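Local atomic coordinates of encapsidation protein (Lactococcus phage asccphi28, PDB entry 7JQP), a protein that probably serves as the ATPase of the phage's DNA packaging motor, coupling ATP hydrolysis to the translocation of viral DNA. Residues A[52-57]-A[122-127]; A[140-145]-A[183-188]. All blocks are in the same frame, centred on the assembly; numbering follows the deposited sequence.

Contact 1: residues A[52-57]-A[122-127]; sequences VYLRRL and YFIALS
Tyr53 turns its ring away from its own amide (chi1 -174°), to the flank where Phe123 stands, while Phe123 sets its CG beside its backbone N (chi1 -65°) and leans back toward Tyr53. The two rings meet obliquely, planes at 71° and centroids 5.6 Å apart, and Tyr53 CD2 arrives at the edge of the Phe123 ring. Beyond this meeting, the phenol oxygen of Tyr53 accepts a bond from Arg55 NE (3.1 Å) and also hydrogen-bonds to OD2 of Asp146; Arg55 in turn forms a salt bridge with Glu60, so phenol and guanidinium sit in one polar network. On the other face of the sheet, aliphatic groups interleave: Val52 CG1 touches Ile124 CD1, and Leu54 CD1 lies 3.7 Å from Ile124 CB; Val52 and Leu54 also pack on helix 164-175. The strands run parallel, and backbone bonds alternate direction between them, as from Ile124 N to Tyr53 O (3.0 Å). Where the strands end, the carbonyl of Arg56 takes two donors from Ser127: OG in the carbonyl plane on a lone pair, at 2.6 Å, and the backbone N, tilted from that plane. This pairing illustrates two neighbouring parallel strands inside the mixed sheet of an ASCE-type P-loop ATPase fold, with Tyr53 also touching the probable Walker A loop.

Contact 2: residues A[140-145]-A[183-188]; sequences VKYLVF and YLFMLS
Strands 140-145 and 183-188 run parallel, their axes 4.6 Å apart and inclined by 15°, joined by five backbone hydrogen bonds that pass from Lys141 O to Leu187 N and become straighter toward the C-terminal end, where Leu187 N reaches Phe145 O at 2.8 Å. On one face, Tyr142 and Tyr183 run alongside each other in the same direction. Their planes differ by 23°, but the rings are offset so far that little of one covers the other, and the closer touch is Tyr142 CD1 on Tyr183 CB at 4.0 Å. Both tyrosines place CG beside the backbone N, so their side chains leave the strands in similar directions. The extended chain of Lys141 runs alongside Tyr183, bringing CE to 4.0 Å from the ring atom CE1, while its ammonium group goes on to a salt bridge with Asp43. Further along the same face, Phe185 CE1 comes to the edge of the Tyr142 ring, and Val144 spreads its two methyls over different neighbours: CG2 to Phe185 CB and CG1 to Leu187 CD1, the latter at 3.5 Å. On the opposite face, Leu143 and Leu184 lie alongside one another, CG to CD1 at 3.8 Å, and Phe145 CB approaches CG of the selenomethionine Met186; helix 164-175 packs against Leu143 and Met186. Strand, covering helix and adjacent parallel strand together make a beta-alpha-beta crossover, the repeating unit of P-loop NTPase folds.

Contacts 1 and 2 are pairs of neighbouring strands in one mixed sheet, their centres about 11 Å apart, separated by the pairing of 50-55 with 140-145. The junction between those two strands joins the contacts: there Leu54 N lies 2.7 Å from Val144 O, a probable hydrogen bond, and Val52 CG1 packs on Leu143 CD1 at 3.4 Å. Helix 164-175 covers the same face of both contacts. Both reach the probable Walker A loop, through Tyr53 in contact 1 and Leu187 in contact 2; the Leu187 side chain is about 6 Å from a bound sulfate, which may mark a phosphate pocket.

Contact 1: residues A[52-57]-A[122-127]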
ATOM      1  N   VAL A  52     -26.203  -2.762  -9.945  1.00 38.38           N
ATOM      2  CA  VAL A  52     -25.047  -2.032  -9.454  1.00 31.73           C
ATOM      3  C   VAL A  52     -25.092  -2.019  -7.933  1.00 32.28           C
ATOM      4  O   VAL A  52     -26.087  -1.588  -7.341  1.00 27.57           O
ATOM      5  CB  VAL A  52     -25.017  -0.602 -10.016  1.00 25.22           C
ATOM      6  CG1 VAL A  52     -24.009   0.199  -9.261  1.00 25.15           C
ATOM      7  CG2 VAL A  52     -24.676  -0.612 -11.495  1.00 34.15           C
ATOM      8  N   TYR A  53     -24.011  -2.475  -7.309  1.00 29.84           N
ATOM      9  CA  TYR A  53     -23.858  -2.434  -5.861  1.00 26.56           C
ATOM     10  C   TYR A  53     -22.926  -1.281  -5.515  1.00 32.67           C
ATOM     11  O   TYR A  53     -21.768  -1.267  -5.949  1.00 38.13           O
ATOM     12  CB  TYR A  53     -23.306  -3.754  -5.330  1.00 25.65           C
ATOM     13  CG  TYR A  53     -23.263  -3.823  -3.824  1.00 25.67           C
ATOM     14  CD1 TYR A  53     -24.433  -3.927  -3.085  1.00 26.56           C
ATOM     15  CD2 TYR A  53     -22.056  -3.796  -3.138  1.00 35.38           C
ATOM     16  CE1 TYR A  53     -24.406  -3.995  -1.707  1.00 25.90           C
ATOM     17  CE2 TYR A  53     -22.018  -3.866  -1.758  1.00 30.05           C
ATOM     18  CZ  TYR A  53     -23.197  -3.965  -1.049  1.00 25.97           C
ATOM     19  OH  TYR A  53     -23.169  -4.033   0.325  1.00 34.48           O
ATOM     20  N   LEU A  54     -23.421  -0.326  -4.735  1.00 28.47           N
ATOM     21  CA  LEU A  54     -22.699   0.907  -4.462  1.00 24.91           C
ATOM     22  C   LEU A  54     -22.263   0.953  -3.004  1.00 31.18           C
ATOM     23  O   LEU A  54     -22.990   0.508  -2.110  1.00 35.40           O
ATOM     24  CB  LEU A  54     -23.562   2.128  -4.786  1.00 28.27           C
ATOM     25  CG  LEU A  54     -22.822   3.464  -4.827  1.00 31.36           C
ATOM     26  CD1 LEU A  54     -21.886   3.513  -6.027  1.00 37.04           C
ATOM     27  CD2 LEU A  54     -23.797   4.627  -4.860  1.00 25.14           C
ATOM     28  N   ARG A  55     -21.069   1.497  -2.779  1.00 25.29           N
ATOM     29  CA  ARG A  55     -20.506   1.669  -1.450  1.00 30.25           C
ATOM     30  C   ARG A  55     -19.803   3.016  -1.397  1.00 30.42           C
ATOM     31  O   ARG A  55     -19.295   3.506  -2.410  1.00 28.33           O
ATOM     32  CB  ARG A  55     -19.528   0.539  -1.113  1.00 31.98           C
ATOM     33  CG  ARG A  55     -20.190  -0.772  -0.723  1.00 26.83           C
ATOM     34  CD  ARG A  55     -21.003  -0.637   0.562  1.00 34.56           C
ATOM     35  NE  ARG A  55     -21.086  -1.902   1.286  1.00 26.61           N
ATOM     36  CZ  ARG A  55     -20.626  -2.103   2.521  1.00 26.19           C
ATOM     37  NH1 ARG A  55     -20.055  -1.119   3.204  1.00 36.62           N
ATOM     38  NH2 ARG A  55     -20.753  -3.297   3.080  1.00 35.27           N
ATOM     39  N   ARG A  56     -19.759   3.611  -0.204  1.00 28.22           N
ATOM     40  CA  ARG A  56     -19.193   4.950  -0.092  1.00 24.22           C
ATOM     41  C   ARG A  56     -17.702   4.961  -0.410  1.00 29.28           C
ATOM     42  O   ARG A  56     -17.221   5.858  -1.112  1.00 37.28           O
ATOM     43  CB  ARG A  56     -19.436   5.525   1.303  1.00 33.98           C
ATOM     44  CG  ARG A  56     -18.997   6.976   1.421  1.00 31.49           C
ATOM     45  CD  ARG A  56     -19.472   7.630   2.704  1.00 38.82           C
ATOM     46  NE  ARG A  56     -20.852   8.091   2.611  1.00 31.54           N
ATOM     47  CZ  ARG A  56     -21.905   7.433   3.086  1.00 26.60           C
ATOM     48  NH1 ARG A  56     -21.753   6.269   3.703  1.00 28.12           N
ATOM     49  NH2 ARG A  56     -23.116   7.949   2.946  1.00 51.41           N
ATOM     50  N   LEU A  57     -16.952   3.985   0.097  1.00 29.77           N
ATOM     51  CA  LEU A  57     -15.502   3.995  -0.006  1.00 31.93           C
ATOM     52  C   LEU A  57     -14.995   2.765  -0.744  1.00 33.68           C
ATOM     53  O   LEU A  57     -15.629   1.705  -0.734  1.00 43.43           O
ATOM     54  CB  LEU A  57     -14.855   4.056   1.383  1.00 38.62           C
ATOM     55  CG  LEU A  57     -15.142   5.316   2.198  1.00 36.62           C
ATOM     56  CD1 LEU A  57     -14.577   5.178   3.601  1.00 41.66           C
ATOM     57  CD2 LEU A  57     -14.570   6.541   1.502  1.00 58.84           C
ATOM     58  N   TYR A 122     -22.521  -4.883 -10.789  1.00 31.10           N
ATOM     59  CA  TYR A 122     -21.366  -4.003 -10.847  1.00 24.94           C
ATOM     60  C   TYR A 122     -21.097  -3.478  -9.443  1.00 26.07           C
ATOM     61  O   TYR A 122     -22.029  -3.095  -8.728  1.00 25.27           O
ATOM     62  CB  TYR A 122     -21.575  -2.787 -11.764  1.00 31.88           C
ATOM     63  CG  TYR A 122     -21.775  -3.043 -13.240  1.00 36.88           C
ATOM     64  CD1 TYR A 122     -23.016  -3.403 -13.740  1.00 33.28           C
ATOM     65  CD2 TYR A 122     -20.733  -2.858 -14.143  1.00 33.06           C
ATOM     66  CE1 TYR A 122     -23.207  -3.612 -15.093  1.00 41.58           C
ATOM     67  CE2 TYR A 122     -20.915  -3.062 -15.496  1.00 31.31           C
ATOM     68  CZ  TYR A 122     -22.153  -3.437 -15.967  1.00 34.59           C
ATOM     69  OH  TYR A 122     -22.337  -3.639 -17.316  1.00 26.06           O
ATOM     70  N   PHE A 123     -19.831  -3.455  -9.047  1.00 36.02           N
ATOM     71  CA  PHE A 123     -19.416  -2.890  -7.770  1.00 26.54           C
ATOM     72  C   PHE A 123     -18.719  -1.561  -8.025  1.00 35.45           C
ATOM     73  O   PHE A 123     -17.760  -1.495  -8.800  1.00 38.68           O
ATOM     74  CB  PHE A 123     -18.509  -3.869  -7.023  1.00 37.32           C
ATOM     75  CG  PHE A 123     -19.210  -5.143  -6.620  1.00 38.99           C
ATOM     76  CD1 PHE A 123     -19.934  -5.210  -5.442  1.00 36.01           C
ATOM     77  CD2 PHE A 123     -19.162  -6.264  -7.434  1.00 33.06           C
ATOM     78  CE1 PHE A 123     -20.586  -6.374  -5.076  1.00 30.89           C
ATOM     79  CE2 PHE A 123     -19.813  -7.429  -7.071  1.00 24.57           C
ATOM     80  CZ  PHE A 123     -20.527  -7.484  -5.891  1.00 27.75           C
ATOM     81  N   ILE A 124     -19.223  -0.506  -7.383  1.00 29.50           N
ATOM     82  CA  ILE A 124     -18.742   0.855  -7.569  1.00 36.17           C
ATOM     83  C   ILE A 124     -18.590   1.530  -6.217  1.00 27.60           C
ATOM     84  O   ILE A 124     -19.357   1.280  -5.284  1.00 31.40           O
ATOM     85  CB  ILE A 124     -19.709   1.699  -8.429  1.00 41.03           C
ATOM     86  CG1 ILE A 124     -20.069   0.987  -9.719  1.00 29.33           C
ATOM     87  CG2 ILE A 124     -19.151   3.101  -8.667  1.00 38.95           C
ATOM     88  CD1 ILE A 124     -21.187   1.679 -10.431  1.00 38.65           C
ATOM     89  N   ALA A 125     -17.632   2.445  -6.142  1.00 27.37           N
ATOM     90  CA  ALA A 125     -17.371   3.215  -4.938  1.00 26.24           C
ATOM     91  C   ALA A 125     -17.645   4.683  -5.224  1.00 31.56           C
ATOM     92  O   ALA A 125     -17.169   5.226  -6.227  1.00 32.94           O
ATOM     93  CB  ALA A 125     -15.927   3.021  -4.469  1.00 30.17           C
ATOM     94  N   LEU A 126     -18.428   5.314  -4.351  1.00 29.99           N
ATOM     95  CA  LEU A 126     -18.778   6.715  -4.552  1.00 29.18           C
ATOM     96  C   LEU A 126     -17.534   7.589  -4.596  1.00 36.14           C
ATOM     97  O   LEU A 126     -17.520   8.610  -5.292  1.00 43.58           O
ATOM     98  CB  LEU A 126     -19.724   7.159  -3.440  1.00 26.07           C
ATOM     99  CG  LEU A 126     -20.670   8.326  -3.709  1.00 29.61           C
ATOM    100  CD1 LEU A 126     -21.383   8.210  -5.038  1.00 26.32           C
ATOM    101  CD2 LEU A 126     -21.679   8.398  -2.559  1.00 30.01           C
ATOM    102  N   SER A 127     -16.478   7.199  -3.878  1.00 26.11           N
ATOM    103  CA  SER A 127     -15.229   7.951  -3.933  1.00 30.93           C
ATOM    104  C   SER A 127     -14.666   7.973  -5.348  1.00 35.60           C
ATOM    105  O   SER A 127     -14.109   8.986  -5.788  1.00 72.45           O
ATOM    106  CB  SER A 127     -14.210   7.343  -2.972  1.00 43.78           C
ATOM    107  OG  SER A 127     -14.854   6.563  -1.982  1.00 57.28           O
TER

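Contact 2: residues A[140-145]-A[183-188]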
ATOM      1  N   VAL A 140     -28.798  -1.425 -16.647  1.00 47.12           N
ATOM      2  CA  VAL A 140     -28.922  -1.441 -15.188  1.00 39.00           C
ATOM      3  C   VAL A 140     -30.342  -1.051 -14.785  1.00 36.71           C
ATOM      4  O   VAL A 140     -30.823   0.030 -15.138  1.00 36.80           O
ATOM      5  CB  VAL A 140     -27.889  -0.505 -14.546  1.00 33.32           C
ATOM      6  CG1 VAL A 140     -27.926  -0.625 -13.031  1.00 28.19           C
ATOM      7  CG2 VAL A 140     -26.507  -0.806 -15.083  1.00 34.59           C
ATOM      8  N   LYS A 141     -31.004  -1.921 -14.011  1.00 38.30           N
ATOM      9  CA  LYS A 141     -32.346  -1.653 -13.512  1.00 42.18           C
ATOM     10  C   LYS A 141     -32.386  -1.441 -12.004  1.00 36.50           C
ATOM     11  O   LYS A 141     -33.339  -0.833 -11.507  1.00 41.22           O
ATOM     12  CB  LYS A 141     -33.296  -2.812 -13.858  1.00 39.95           C
ATOM     13  CG  LYS A 141     -34.732  -2.626 -13.366  1.00 47.96           C
ATOM     14  CD  LYS A 141     -35.573  -3.890 -13.561  1.00 48.45           C
ATOM     15  CE  LYS A 141     -37.033  -3.649 -13.198  1.00 50.61           C
ATOM     16  NZ  LYS A 141     -37.827  -4.910 -13.184  1.00 70.29           N
ATOM     17  N   TYR A 142     -31.378  -1.913 -11.272  1.00 39.82           N
ATOM     18  CA  TYR A 142     -31.350  -1.823  -9.820  1.00 36.77           C
ATOM     19  C   TYR A 142     -30.047  -1.166  -9.387  1.00 35.60           C
ATOM     20  O   TYR A 142     -28.975  -1.516  -9.890  1.00 40.70           O
ATOM     21  CB  TYR A 142     -31.462  -3.205  -9.168  1.00 31.24           C
ATOM     22  CG  TYR A 142     -32.758  -3.943  -9.423  1.00 37.48           C
ATOM     23  CD1 TYR A 142     -33.852  -3.780  -8.582  1.00 29.35           C
ATOM     24  CD2 TYR A 142     -32.883  -4.814 -10.497  1.00 36.54           C
ATOM     25  CE1 TYR A 142     -35.035  -4.462  -8.807  1.00 40.50           C
ATOM     26  CE2 TYR A 142     -34.061  -5.497 -10.731  1.00 41.86           C
ATOM     27  CZ  TYR A 142     -35.134  -5.317  -9.886  1.00 48.25           C
ATOM     28  OH  TYR A 142     -36.306  -6.000 -10.126  1.00 39.45           O
ATOM     29  N   LEU A 143     -30.143  -0.224  -8.451  1.00 30.85           N
ATOM     30  CA  LEU A 143     -28.980   0.382  -7.816  1.00 33.15           C
ATOM     31  C   LEU A 143     -29.178   0.287  -6.311  1.00 37.15           C
ATOM     32  O   LEU A 143     -30.175   0.791  -5.784  1.00 31.74           O
ATOM     33  CB  LEU A 143     -28.798   1.836  -8.249  1.00 25.85           C
ATOM     34  CG  LEU A 143     -27.658   2.596  -7.573  1.00 24.30           C
ATOM     35  CD1 LEU A 143     -26.393   1.764  -7.500  1.00 33.63           C
ATOM     36  CD2 LEU A 143     -27.388   3.898  -8.309  1.00 24.05           C
ATOM     37  N   VAL A 144     -28.243  -0.364  -5.625  1.00 39.51           N
ATOM     38  CA  VAL A 144     -28.328  -0.573  -4.184  1.00 37.36           C
ATOM     39  C   VAL A 144     -27.149   0.120  -3.520  1.00 44.44           C
ATOM     40  O   VAL A 144     -25.988  -0.213  -3.791  1.00 33.81           O
ATOM     41  CB  VAL A 144     -28.358  -2.066  -3.821  1.00 27.05           C
ATOM     42  CG1 VAL A 144     -28.444  -2.241  -2.313  1.00 30.41           C
ATOM     43  CG2 VAL A 144     -29.529  -2.743  -4.505  1.00 30.06           C
ATOM     44  N   PHE A 145     -27.449   1.074  -2.647  1.00 40.67           N
ATOM     45  CA  PHE A 145     -26.457   1.818  -1.874  1.00 36.10           C
ATOM     46  C   PHE A 145     -26.538   1.263  -0.451  1.00 34.27           C
ATOM     47  O   PHE A 145     -27.363   1.698   0.353  1.00 39.63           O
ATOM     48  CB  PHE A 145     -26.741   3.316  -1.931  1.00 38.48           C
ATOM     49  CG  PHE A 145     -25.584   4.182  -1.498  1.00 37.66           C
ATOM     50  CD1 PHE A 145     -24.562   3.681  -0.710  1.00 37.11           C
ATOM     51  CD2 PHE A 145     -25.532   5.511  -1.885  1.00 33.18           C
ATOM     52  CE1 PHE A 145     -23.508   4.489  -0.321  1.00 37.65           C
ATOM     53  CE2 PHE A 145     -24.483   6.320  -1.498  1.00 37.06           C
ATOM     54  CZ  PHE A 145     -23.472   5.811  -0.715  1.00 34.50           C
ATOM     55  N   TYR A 183     -34.682   1.386 -10.358  1.00 33.73           N
ATOM     56  CA  TYR A 183     -34.945   1.295  -8.930  1.00 33.63           C
ATOM     57  C   TYR A 183     -33.681   1.617  -8.151  1.00 29.50           C
ATOM     58  O   TYR A 183     -32.584   1.188  -8.522  1.00 41.72           O
ATOM     59  CB  TYR A 183     -35.461  -0.097  -8.545  1.00 33.99           C
ATOM     60  CG  TYR A 183     -36.904  -0.339  -8.925  1.00 37.11           C
ATOM     61  CD1 TYR A 183     -37.243  -0.802 -10.189  1.00 40.62           C
ATOM     62  CD2 TYR A 183     -37.929  -0.099  -8.019  1.00 42.27           C
ATOM     63  CE1 TYR A 183     -38.563  -1.023 -10.540  1.00 38.31           C
ATOM     64  CE2 TYR A 183     -39.250  -0.316  -8.361  1.00 56.34           C
ATOM     65  CZ  TYR A 183     -39.562  -0.778  -9.622  1.00 50.69           C
ATOM     66  OH  TYR A 183     -40.877  -0.994  -9.968  1.00 52.85           O
ATOM     67  N   LEU A 184     -33.842   2.374  -7.068  1.00 27.17           N
ATOM     68  CA  LEU A 184     -32.748   2.736  -6.178  1.00 26.74           C
ATOM     69  C   LEU A 184     -33.089   2.292  -4.765  1.00 32.57           C
ATOM     70  O   LEU A 184     -34.167   2.612  -4.253  1.00 28.63           O
ATOM     71  CB  LEU A 184     -32.485   4.245  -6.208  1.00 33.25           C
ATOM     72  CG  LEU A 184     -31.562   4.795  -5.118  1.00 29.58           C
ATOM     73  CD1 LEU A 184     -30.177   4.173  -5.211  1.00 29.83           C
ATOM     74  CD2 LEU A 184     -31.468   6.314  -5.192  1.00 40.14           C
ATOM     75  N   PHE A 185     -32.170   1.565  -4.136  1.00 33.79           N
ATOM     76  CA  PHE A 185     -32.342   1.084  -2.772  1.00 31.76           C
ATOM     77  C   PHE A 185     -31.232   1.664  -1.908  1.00 37.65           C
ATOM     78  O   PHE A 185     -30.046   1.474  -2.204  1.00 44.93           O
ATOM     79  CB  PHE A 185     -32.326  -0.445  -2.718  1.00 33.08           C
ATOM     80  CG  PHE A 185     -33.623  -1.082  -3.131  1.00 28.11           C
ATOM     81  CD1 PHE A 185     -33.887  -1.346  -4.465  1.00 31.98           C
ATOM     82  CD2 PHE A 185     -34.580  -1.418  -2.187  1.00 28.50           C
ATOM     83  CE1 PHE A 185     -35.080  -1.934  -4.850  1.00 33.50           C
ATOM     84  CE2 PHE A 185     -35.774  -2.005  -2.565  1.00 30.98           C
ATOM     85  CZ  PHE A 185     -36.024  -2.263  -3.899  1.00 34.57           C
HETATM   86  N   MSE A 186     -31.614   2.376  -0.855  1.00 35.50           N
HETATM   87  CA  MSE A 186     -30.665   2.911   0.115  1.00 35.02           C
HETATM   88  C   MSE A 186     -30.810   2.144   1.426  1.00 40.90           C
HETATM   89  O   MSE A 186     -31.861   2.192   2.066  1.00 46.03           O
HETATM   90  CB  MSE A 186     -30.900   4.400   0.336  1.00 33.96           C
HETATM   91  CG  MSE A 186     -30.224   5.296  -0.692  1.00 35.43           C
HETATM   92 SE   MSE A 186     -31.098   7.040  -0.838  1.00 56.21          SE
HETATM   93  CE  MSE A 186     -29.676   8.023  -1.731  1.00 42.97           C
ATOM     94  N   LEU A 187     -29.755   1.437   1.822  1.00 35.59           N
ATOM     95  CA  LEU A 187     -29.773   0.584   3.001  1.00 31.64           C
ATOM     96  C   LEU A 187     -28.826   1.142   4.053  1.00 28.71           C
ATOM     97  O   LEU A 187     -27.645   1.372   3.773  1.00 36.90           O
ATOM     98  CB  LEU A 187     -29.366  -0.847   2.637  1.00 36.47           C
ATOM     99  CG  LEU A 187     -30.096  -1.476   1.451  1.00 38.73           C
ATOM    100  CD1 LEU A 187     -29.385  -2.742   0.993  1.00 42.39           C
ATOM    101  CD2 LEU A 187     -31.541  -1.785   1.816  1.00 37.15           C
ATOM    102  N   SER A 188     -29.346   1.348   5.262  1.00 33.36           N
ATOM    103  CA  SER A 188     -28.575   1.876   6.378  1.00 34.08           C
ATOM    104  C   SER A 188     -28.817   0.996   7.593  1.00 40.89           C
ATOM    105  O   SER A 188     -29.970   0.699   7.926  1.00 51.48           O
ATOM    106  CB  SER A 188     -28.965   3.322   6.694  1.00 36.67           C
ATOM    107  OG  SER A 188     -28.556   3.675   8.007  1.00 47.75           O
TER